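Long-range contacts in mitochondrial dynamics protein MID49 (Mus musculus, PDB 4WOY), which recruits the fission GTPase Drp1 (DNM1L) to the mitochondrial outer membrane, regulates its GTPase activity and is required for mitochondrial fission: residues L23-A28 against G55-G60; E67-L72 against F174-L179; L132-L137 against A159-L164. The protein carries 1 engineered substitution. One frame throughout, in Å; residues are numbered along the deposited sequence.

Contact 1: residues L23-A28 against G55-G60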
loop_
_atom_site.group_PDB
_atom_site.type_symbol
_atom_site.label_atom_id
_atom_site.label_comp_id
_atom_site.label_asym_id
_atom_site.label_seq_id
_atom_site.Cartn_x
_atom_site.Cartn_y
_atom_site.Cartn_z
ATOM N N LEU A 23 12.097 16.351 -4.027
ATOM C CA LEU A 23 12.495 16.533 -2.629
ATOM C C LEU A 23 12.087 15.355 -1.748
ATOM O O LEU A 23 12.844 14.901 -0.879
ATOM C CB LEU A 23 11.890 17.831 -2.043
ATOM C CG LEU A 23 12.099 17.988 -0.543
ATOM C CD1 LEU A 23 13.654 17.984 -0.206
ATOM C CD2 LEU A 23 11.262 19.121 0.050
ATOM N N ALA A 24 10.886 14.858 -1.999
ATOM C CA ALA A 24 10.324 13.786 -1.215
ATOM C C ALA A 24 11.126 12.497 -1.420
ATOM O O ALA A 24 11.472 11.804 -0.453
ATOM C CB ALA A 24 8.867 13.579 -1.586
ATOM N N LYS A 25 11.429 12.191 -2.677
ATOM C CA LYS A 25 12.251 11.035 -2.986
ATOM C C LYS A 25 13.630 11.191 -2.345
ATOM O O LYS A 25 14.220 10.227 -1.867
ATOM C CB LYS A 25 12.398 10.855 -4.498
ATOM C CG LYS A 25 11.154 10.368 -5.204
ATOM C CD LYS A 25 11.416 10.190 -6.685
ATOM C CE LYS A 25 10.128 9.866 -7.352
ATOM N NZ LYS A 25 10.256 9.540 -8.776
ATOM N N GLN A 26 14.129 12.415 -2.307
ATOM C CA GLN A 26 15.444 12.635 -1.740
ATOM C C GLN A 26 15.471 12.291 -0.241
ATOM O O GLN A 26 16.329 11.528 0.218
ATOM C CB GLN A 26 15.895 14.091 -1.987
ATOM C CG GLN A 26 17.275 14.418 -1.484
ATOM C CD GLN A 26 17.249 14.926 -0.064
ATOM O OE1 GLN A 26 16.472 15.816 0.274
ATOM N NE2 GLN A 26 18.087 14.354 0.783
ATOM N N LEU A 27 14.525 12.835 0.516
ATOM C CA LEU A 27 14.465 12.583 1.954
ATOM C C LEU A 27 14.203 11.096 2.234
ATOM O O LEU A 27 14.933 10.466 2.991
ATOM C CB LEU A 27 13.386 13.452 2.597
ATOM C CG LEU A 27 13.624 14.970 2.538
ATOM C CD1 LEU A 27 12.403 15.711 3.049
ATOM C CD2 LEU A 27 14.856 15.377 3.309
ATOM N N ALA A 28 13.192 10.534 1.584
ATOM C CA ALA A 28 12.841 9.131 1.768
ATOM C C ALA A 28 13.997 8.193 1.399
ATOM O O ALA A 28 14.220 7.179 2.055
ATOM C CB ALA A 28 11.587 8.778 0.929
ATOM N N GLY A 55 6.196 2.970 -3.702
ATOM C CA GLY A 55 4.839 3.464 -3.592
ATOM C C GLY A 55 4.518 4.444 -4.710
ATOM O O GLY A 55 5.342 4.669 -5.607
ATOM N N PRO A 56 3.306 5.021 -4.671
ATOM C CA PRO A 56 2.805 5.923 -5.712
ATOM C C PRO A 56 3.717 7.125 -5.951
ATOM O O PRO A 56 3.717 7.680 -7.062
ATOM C CB PRO A 56 1.449 6.369 -5.161
ATOM C CG PRO A 56 1.005 5.208 -4.314
ATOM C CD PRO A 56 2.278 4.731 -3.653
ATOM N N LEU A 57 4.472 7.534 -4.937
ATOM C CA LEU A 57 5.421 8.632 -5.136
ATOM C C LEU A 57 6.464 8.266 -6.197
ATOM O O LEU A 57 6.812 9.082 -7.047
ATOM C CB LEU A 57 6.130 8.992 -3.833
ATOM C CG LEU A 57 7.389 9.835 -4.060
ATOM C CD1 LEU A 57 7.022 11.233 -4.576
ATOM C CD2 LEU A 57 8.240 9.915 -2.795
ATOM N N TYR A 58 6.936 7.022 -6.139
ATOM C CA TYR A 58 7.952 6.520 -7.064
ATOM C C TYR A 58 7.405 5.967 -8.366
ATOM O O TYR A 58 8.083 6.018 -9.379
ATOM C CB TYR A 58 8.803 5.427 -6.388
ATOM C CG TYR A 58 9.737 5.962 -5.329
ATOM C CD1 TYR A 58 9.290 6.205 -4.034
ATOM C CD2 TYR A 58 11.053 6.260 -5.631
ATOM C CE1 TYR A 58 10.136 6.717 -3.057
ATOM C CE2 TYR A 58 11.912 6.782 -4.663
ATOM C CZ TYR A 58 11.445 7.005 -3.379
ATOM O OH TYR A 58 12.291 7.515 -2.420
ATOM N N ASP A 59 6.196 5.422 -8.344
ATOM C CA ASP A 59 5.706 4.697 -9.508
ATOM C C ASP A 59 4.911 5.601 -10.414
ATOM O O ASP A 59 3.703 5.760 -10.262
ATOM C CB ASP A 59 4.851 3.520 -9.066
ATOM C CG ASP A 59 5.650 2.487 -8.330
ATOM O OD1 ASP A 59 6.812 2.257 -8.724
ATOM O OD2 ASP A 59 5.124 1.930 -7.344
ATOM N N GLY A 60 5.607 6.179 -11.376
ATOM C CA GLY A 60 5.017 7.176 -12.235
ATOM C C GLY A 60 4.838 8.466 -11.463
ATOM O O GLY A 60 4.784 8.484 -10.231
HETATM O O HOH W 1 14.736 7.508 -3.197
#
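K25 and Y58 run antiparallel alongside one another: the lysine chain leaves helix 18-42 over one face of the tyrosine ring while the phenol reaches back toward the helix. K25 CG sits above that face, 4.0 Å from the centroid of the Y58 ring and 24° off its normal, displaced toward the rim on the CE2 side, a CH-pi contact. The lysine turns beside its own backbone N (chi1 -72°) and is extended from there on, which carries its aliphatic part along the ring until K25 CE lies 3.4 Å from L57 O. K25 CG is touched by two neighbours, Y58 and L57, for L57 CD2 approaches K25 CG to 3.8 Å from another direction. The same methyl of L57 touches A24 CB at 3.9 Å, one turn before A28 on the helix. A28 CB in turn lies 3.6 Å from Y58 OH, so the phenol oxygen is set down on the helix surface between A28 and the K25 backbone. A water in the plane of the ring, at its edge, links the two segments: it donates to K25 O at 3.1 Å and is hydrogen-bonded to Y58 OH at 2.6 Å. On the loop side, G55 O accepts from both Y58 N and D59 N, which holds the turn carrying L57 and Y58. V69 of the adjoining strand 69-74 lies against A28, L57 and Y58 alike. The chemistry is therefore mostly apolar, and the lysine contributes mainly its methylenes to it; the clear polar link runs through the water between phenol and helix carbonyl, and the contact fastens the loop after strand 52-54 to helix 18-42.

Contact 2: residues E67-L72 against F174-L179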
loop_
_atom_site.group_PDB
_atom_site.type_symbol
_atom_site.label_atom_id
_atom_site.label_comp_id
_atom_site.label_asym_id
_atom_site.label_seq_id
_atom_site.Cartn_x
_atom_site.Cartn_y
_atom_site.Cartn_z
ATOM N N GLU A 67 -0.282 9.536 -0.769
ATOM C CA GLU A 67 -0.260 8.242 -0.103
ATOM C C GLU A 67 1.017 8.079 0.707
ATOM O O GLU A 67 1.979 8.856 0.562
ATOM C CB GLU A 67 -0.335 7.106 -1.122
ATOM C CG GLU A 67 -1.458 7.222 -2.101
ATOM C CD GLU A 67 -2.794 7.042 -1.445
ATOM O OE1 GLU A 67 -2.876 6.245 -0.484
ATOM O OE2 GLU A 67 -3.767 7.672 -1.912
ATOM N N HIS A 68 1.033 7.043 1.538
ATOM C CA HIS A 68 2.246 6.650 2.240
ATOM C C HIS A 68 3.350 6.362 1.242
ATOM O O HIS A 68 3.096 6.041 0.074
ATOM C CB HIS A 68 2.024 5.397 3.093
ATOM C CG HIS A 68 1.189 5.638 4.302
ATOM N ND1 HIS A 68 0.740 6.887 4.661
ATOM C CD2 HIS A 68 0.714 4.783 5.247
ATOM C CE1 HIS A 68 0.022 6.802 5.767
ATOM N NE2 HIS A 68 0.001 5.533 6.142
ATOM N N VAL A 69 4.578 6.501 1.709
ATOM C CA VAL A 69 5.736 6.098 0.957
ATOM C C VAL A 69 6.209 4.771 1.561
ATOM O O VAL A 69 6.498 4.683 2.769
ATOM C CB VAL A 69 6.822 7.166 1.004
ATOM C CG1 VAL A 69 8.070 6.720 0.220
ATOM C CG2 VAL A 69 6.252 8.494 0.509
ATOM N N ARG A 70 6.238 3.728 0.735
ATOM C CA ARG A 70 6.628 2.411 1.226
ATOM C C ARG A 70 8.141 2.320 1.415
ATOM O O ARG A 70 8.925 2.734 0.554
ATOM C CB ARG A 70 6.123 1.312 0.284
ATOM C CG ARG A 70 4.883 1.729 -0.480
ATOM C CD ARG A 70 3.892 0.600 -0.743
ATOM N NE ARG A 70 4.519 -0.610 -1.242
ATOM C CZ ARG A 70 3.918 -1.794 -1.244
ATOM N NH1 ARG A 70 2.673 -1.920 -0.793
ATOM N NH2 ARG A 70 4.563 -2.854 -1.698
ATOM N N LEU A 71 8.537 1.835 2.584
ATOM C CA LEU A 71 9.920 1.510 2.851
ATOM C C LEU A 71 9.970 -0.009 3.081
ATOM O O LEU A 71 9.586 -0.520 4.150
ATOM C CB LEU A 71 10.434 2.301 4.044
ATOM C CG LEU A 71 11.945 2.386 4.167
ATOM C CD1 LEU A 71 12.499 2.902 2.854
ATOM C CD2 LEU A 71 12.347 3.300 5.311
ATOM N N LEU A 72 10.406 -0.721 2.042
ATOM C CA LEU A 72 10.417 -2.176 2.036
ATOM C C LEU A 72 11.701 -2.686 2.655
ATOM O O LEU A 72 12.778 -2.270 2.248
ATOM C CB LEU A 72 10.298 -2.720 0.618
ATOM C CG LEU A 72 9.079 -2.360 -0.216
ATOM C CD1 LEU A 72 8.960 -3.300 -1.408
ATOM C CD2 LEU A 72 7.822 -2.373 0.635
ATOM N N PHE A 174 5.319 14.127 4.849
ATOM C CA PHE A 174 4.855 12.785 4.490
ATOM C C PHE A 174 5.174 11.651 5.457
ATOM O O PHE A 174 5.897 11.815 6.435
ATOM C CB PHE A 174 5.363 12.394 3.104
ATOM C CG PHE A 174 6.837 12.243 3.012
ATOM C CD1 PHE A 174 7.638 13.329 2.730
ATOM C CD2 PHE A 174 7.426 11.002 3.174
ATOM C CE1 PHE A 174 8.997 13.195 2.617
ATOM C CE2 PHE A 174 8.798 10.857 3.076
ATOM C CZ PHE A 174 9.578 11.957 2.786
ATOM N N THR A 175 4.616 10.485 5.144
ATOM C CA THR A 175 4.702 9.322 5.994
ATOM C C THR A 175 5.431 8.161 5.330
ATOM O O THR A 175 5.186 7.848 4.174
ATOM C CB THR A 175 3.314 8.869 6.389
ATOM O OG1 THR A 175 2.640 9.962 7.016
ATOM C CG2 THR A 175 3.384 7.697 7.356
ATOM N N LEU A 176 6.345 7.538 6.065
ATOM C CA LEU A 176 7.001 6.335 5.599
ATOM C C LEU A 176 6.362 5.131 6.292
ATOM O O LEU A 176 6.205 5.112 7.521
ATOM C CB LEU A 176 8.503 6.370 5.875
ATOM C CG LEU A 176 9.373 7.254 4.975
ATOM C CD1 LEU A 176 10.696 7.552 5.672
ATOM C CD2 LEU A 176 9.637 6.621 3.615
ATOM N N ALA A 177 5.943 4.149 5.506
ATOM C CA ALA A 177 5.476 2.896 6.098
ATOM C C ALA A 177 6.613 1.898 6.031
ATOM O O ALA A 177 7.026 1.487 4.937
ATOM C CB ALA A 177 4.233 2.365 5.386
ATOM N N VAL A 178 7.150 1.526 7.189
ATOM C CA VAL A 178 8.241 0.563 7.213
ATOM C C VAL A 178 7.648 -0.828 7.095
ATOM O O VAL A 178 6.931 -1.278 7.992
ATOM C CB VAL A 178 9.072 0.657 8.482
ATOM C CG1 VAL A 178 10.227 -0.310 8.404
ATOM C CG2 VAL A 178 9.564 2.080 8.686
ATOM N N LEU A 179 7.929 -1.490 5.971
ATOM C CA LEU A 179 7.303 -2.771 5.675
ATOM C C LEU A 179 8.300 -3.904 5.584
ATOM O O LEU A 179 9.078 -3.977 4.624
ATOM C CB LEU A 179 6.524 -2.687 4.367
ATOM C CG LEU A 179 5.448 -1.611 4.293
ATOM C CD1 LEU A 179 5.065 -1.383 2.836
ATOM C CD2 LEU A 179 4.214 -2.002 5.131
HETATM O O HOH W 2 2.820 10.440 2.988
#
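H68 and T175 sit next to each other on the same side, each turned by its first torsion so that ring and methyl meet. The imidazole of H68 is swung beside its backbone N (chi1 -72°), and T175 sends CG2 trans to its own N, over the ring: T175 CG2 is 4.0 Å from the H68 centroid and 19° off the normal, a CH-pi contact shifted toward the ND1-CE1 rim. V69 splits its methyls between two partners. V69 CG1 runs alongside L176 CD2 at 3.7 Å, and V69 CG2 meets F174 CD2 at 3.8 Å. These groups lie on the face that packs on helix 18-42, where L71 and L176 also point. On the other face L179 CD1 touches L72 CD2 at 3.7 Å and sits above the guanidinium of R70, offset to its rim, while the charged end of R70 forms a salt bridge with D208. Between the faces the backbones exchange four hydrogen bonds in parallel register, V69 opposite L176 through L72 opposite L179. V69 N to T175 O is nearly straight; A177 N to V69 O, L71 N to A177 O and L179 N to L71 O follow, the three donors tilted out of the carbonyl planes. Before the strand begins, a water bridges the segments, donating to E67 O and accepting from T175 N, the latter at 2.8 Å from the water oxygen. The axes of 69-72 and 174-179 approach to 4.6 Å, with 29° between their directions. Strand 69-74 runs parallel to 173-182 but antiparallel to 52-54, so this is the parallel pair within the mixed central sheet of the nucleotidyltransferase-like domain, backed by helix 18-42.

Contact 3: residues L132-L137 against A159-L164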
loop_
_atom_site.group_PDB
_atom_site.type_symbol
_atom_site.label_atom_id
_atom_site.label_comp_id
_atom_site.label_asym_id
_atom_site.label_seq_id
_atom_site.Cartn_x
_atom_site.Cartn_y
_atom_site.Cartn_z
ATOM N N LEU A 132 9.649 -6.372 17.443
ATOM C CA LEU A 132 11.073 -6.093 17.407
ATOM C C LEU A 132 11.373 -4.787 16.691
ATOM O O LEU A 132 12.121 -3.973 17.178
ATOM C CB LEU A 132 11.835 -7.230 16.727
ATOM C CG LEU A 132 13.353 -6.990 16.671
ATOM C CD1 LEU A 132 14.002 -7.340 17.988
ATOM C CD2 LEU A 132 13.979 -7.734 15.513
ATOM N N LEU A 133 10.808 -4.601 15.516
ATOM C CA LEU A 133 11.083 -3.391 14.755
ATOM C C LEU A 133 10.452 -2.142 15.380
ATOM O O LEU A 133 11.040 -1.060 15.325
ATOM C CB LEU A 133 10.616 -3.562 13.311
ATOM C CG LEU A 133 11.042 -2.471 12.332
ATOM C CD1 LEU A 133 12.547 -2.120 12.408
ATOM C CD2 LEU A 133 10.626 -2.882 10.940
ATOM N N ARG A 134 9.275 -2.294 15.991
ATOM C CA ARG A 134 8.630 -1.180 16.667
ATOM C C ARG A 134 9.520 -0.691 17.805
ATOM O O ARG A 134 9.666 0.515 18.021
ATOM C CB ARG A 134 7.241 -1.565 17.190
ATOM C CG ARG A 134 6.439 -0.378 17.788
ATOM C CD ARG A 134 4.940 -0.593 17.679
ATOM N NE ARG A 134 4.621 -1.966 18.034
ATOM C CZ ARG A 134 3.912 -2.792 17.272
ATOM N NH1 ARG A 134 3.412 -2.374 16.112
ATOM N NH2 ARG A 134 3.696 -4.040 17.681
ATOM N N LYS A 135 10.110 -1.636 18.528
ATOM C CA LYS A 135 10.985 -1.306 19.640
ATOM C C LYS A 135 12.265 -0.622 19.169
ATOM O O LYS A 135 12.695 0.361 19.758
ATOM C CB LYS A 135 11.336 -2.573 20.429
ATOM C CG LYS A 135 12.068 -2.296 21.742
ATOM C CD LYS A 135 12.350 -3.583 22.537
ATOM C CE LYS A 135 11.232 -3.893 23.534
ATOM N NZ LYS A 135 11.572 -5.017 24.455
ATOM N N ALA A 136 12.844 -1.118 18.080
ATOM C CA ALA A 136 14.056 -0.523 17.507
ATOM C C ALA A 136 13.808 0.883 16.953
ATOM O O ALA A 136 14.616 1.784 17.127
ATOM C CB ALA A 136 14.619 -1.430 16.414
ATOM N N LEU A 137 12.683 1.054 16.281
ATOM C CA LEU A 137 12.352 2.326 15.678
ATOM C C LEU A 137 12.146 3.366 16.772
ATOM O O LEU A 137 12.682 4.480 16.709
ATOM C CB LEU A 137 11.082 2.202 14.839
ATOM C CG LEU A 137 11.210 1.534 13.472
ATOM C CD1 LEU A 137 9.872 1.606 12.756
ATOM C CD2 LEU A 137 12.309 2.093 12.625
ATOM N N ALA A 159 0.710 4.207 16.248
ATOM C CA ALA A 159 -0.186 3.182 15.660
ATOM C C ALA A 159 0.493 2.490 14.475
ATOM O O ALA A 159 1.292 3.127 13.792
ATOM C CB ALA A 159 -1.504 3.789 15.211
ATOM N N SER A 160 0.185 1.206 14.230
ATOM C CA SER A 160 0.817 0.427 13.133
ATOM C C SER A 160 2.353 0.502 13.138
ATOM O O SER A 160 2.961 0.280 14.187
ATOM C CB SER A 160 0.271 0.915 11.792
ATOM O OG SER A 160 0.676 0.082 10.739
ATOM N N GLU A 161 2.984 0.780 11.984
ATOM C CA GLU A 161 4.420 1.157 11.964
ATOM C C GLU A 161 4.868 2.259 10.989
ATOM O O GLU A 161 5.462 2.009 9.936
ATOM C CB GLU A 161 5.318 -0.032 11.720
ATOM C CG GLU A 161 5.817 -0.610 13.011
ATOM C CD GLU A 161 6.897 -1.610 12.775
ATOM O OE1 GLU A 161 7.318 -2.259 13.753
ATOM O OE2 GLU A 161 7.330 -1.750 11.607
ATOM N N GLU A 162 4.579 3.488 11.385
ATOM C CA GLU A 162 4.720 4.622 10.508
ATOM C C GLU A 162 5.785 5.594 11.000
ATOM O O GLU A 162 5.910 5.868 12.192
ATOM C CB GLU A 162 3.357 5.273 10.356
ATOM C CG GLU A 162 2.350 4.216 9.912
ATOM C CD GLU A 162 1.024 4.778 9.516
ATOM O OE1 GLU A 162 0.899 6.014 9.451
ATOM O OE2 GLU A 162 0.099 3.975 9.271
ATOM N N LEU A 163 6.558 6.106 10.060
ATOM C CA LEU A 163 7.555 7.120 10.346
ATOM C C LEU A 163 7.042 8.440 9.799
ATOM O O LEU A 163 6.844 8.572 8.596
ATOM C CB LEU A 163 8.878 6.747 9.687
ATOM C CG LEU A 163 9.686 5.705 10.458
ATOM C CD1 LEU A 163 10.944 5.316 9.675
ATOM C CD2 LEU A 163 10.006 6.177 11.857
ATOM N N LEU A 164 6.846 9.437 10.650
ATOM C CA LEU A 164 6.282 10.679 10.140
ATOM C C LEU A 164 7.404 11.669 9.868
ATOM O O LEU A 164 8.309 11.871 10.677
ATOM C CB LEU A 164 5.249 11.278 11.117
ATOM C CG LEU A 164 3.888 10.566 11.293
ATOM C CD1 LEU A 164 2.958 11.353 12.220
ATOM C CD2 LEU A 164 3.184 10.282 9.968
#
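R134 NH1 reaches S160 O at 3.3 Å, a weak hydrogen bond (145° at the hydrogen) in which the carbonyl oxygen lies at the edge of the guanidinium, in its plane. The arginine leaves the helix with CG trans to the backbone N (chi1 -174°) and bends at chi3, which brings its head round to the loop before strand 162-166. Its opposite charge within the contact, E161, is less well placed: E161 OE1 is 4.6 Å from R134 NH1 and well out of the guanidinium plane, so no N-H points at it and the attraction is electrostatic only. The carboxylate instead lies against the helix surface. E161, extended beyond CG, brings OE1 to the backbone at L133-R134 and OE2 to the L133 side chain. E161 OE1 stands 3.0 Å from R134 N, though the angle there is too poor for a hydrogen bond, while E161 OE2 meets L133 CD2 at 3.5 Å, the two side chains crossing at a slant. Farther along the helix L137 CD1 comes within 4.4 Å of E161 OE2. The leucines also tie the helix to other elements: L133 packs on V178 and M180 of strand 173-182, L137 on L35 of helix 18-42. A carboxylate thus enters a largely aliphatic setting beside one arginine, which may favour the anion, whereas the aliphatic surroundings would tend to raise its pKa. Its van der Waals contacts with helix 126-139, together with the weak bond, join that helix to the loop leading into strand 162-166.

Contact 2 lies deepest, its centre about 8 Å from the centre of the chain, and is the one built on regular backbone hydrogen bonding; contacts 1 and 3, their centres about 14 and 16 Å from the centre of the chain, are made chiefly by side chains between a helix and a loop. All three are largely buried. Contact 1 touches contact 2 directly, through pairs such as Y58 with V69 and G55 with R70. Contact 3 is nested inside the chain loop that contact 2 closes and shares its sheet, strand 162-166 bordering strand 173-182. Contacts 1 and 3 do not touch: one relies on lysine methylenes and a water, the other on a carboxylate near an arginine.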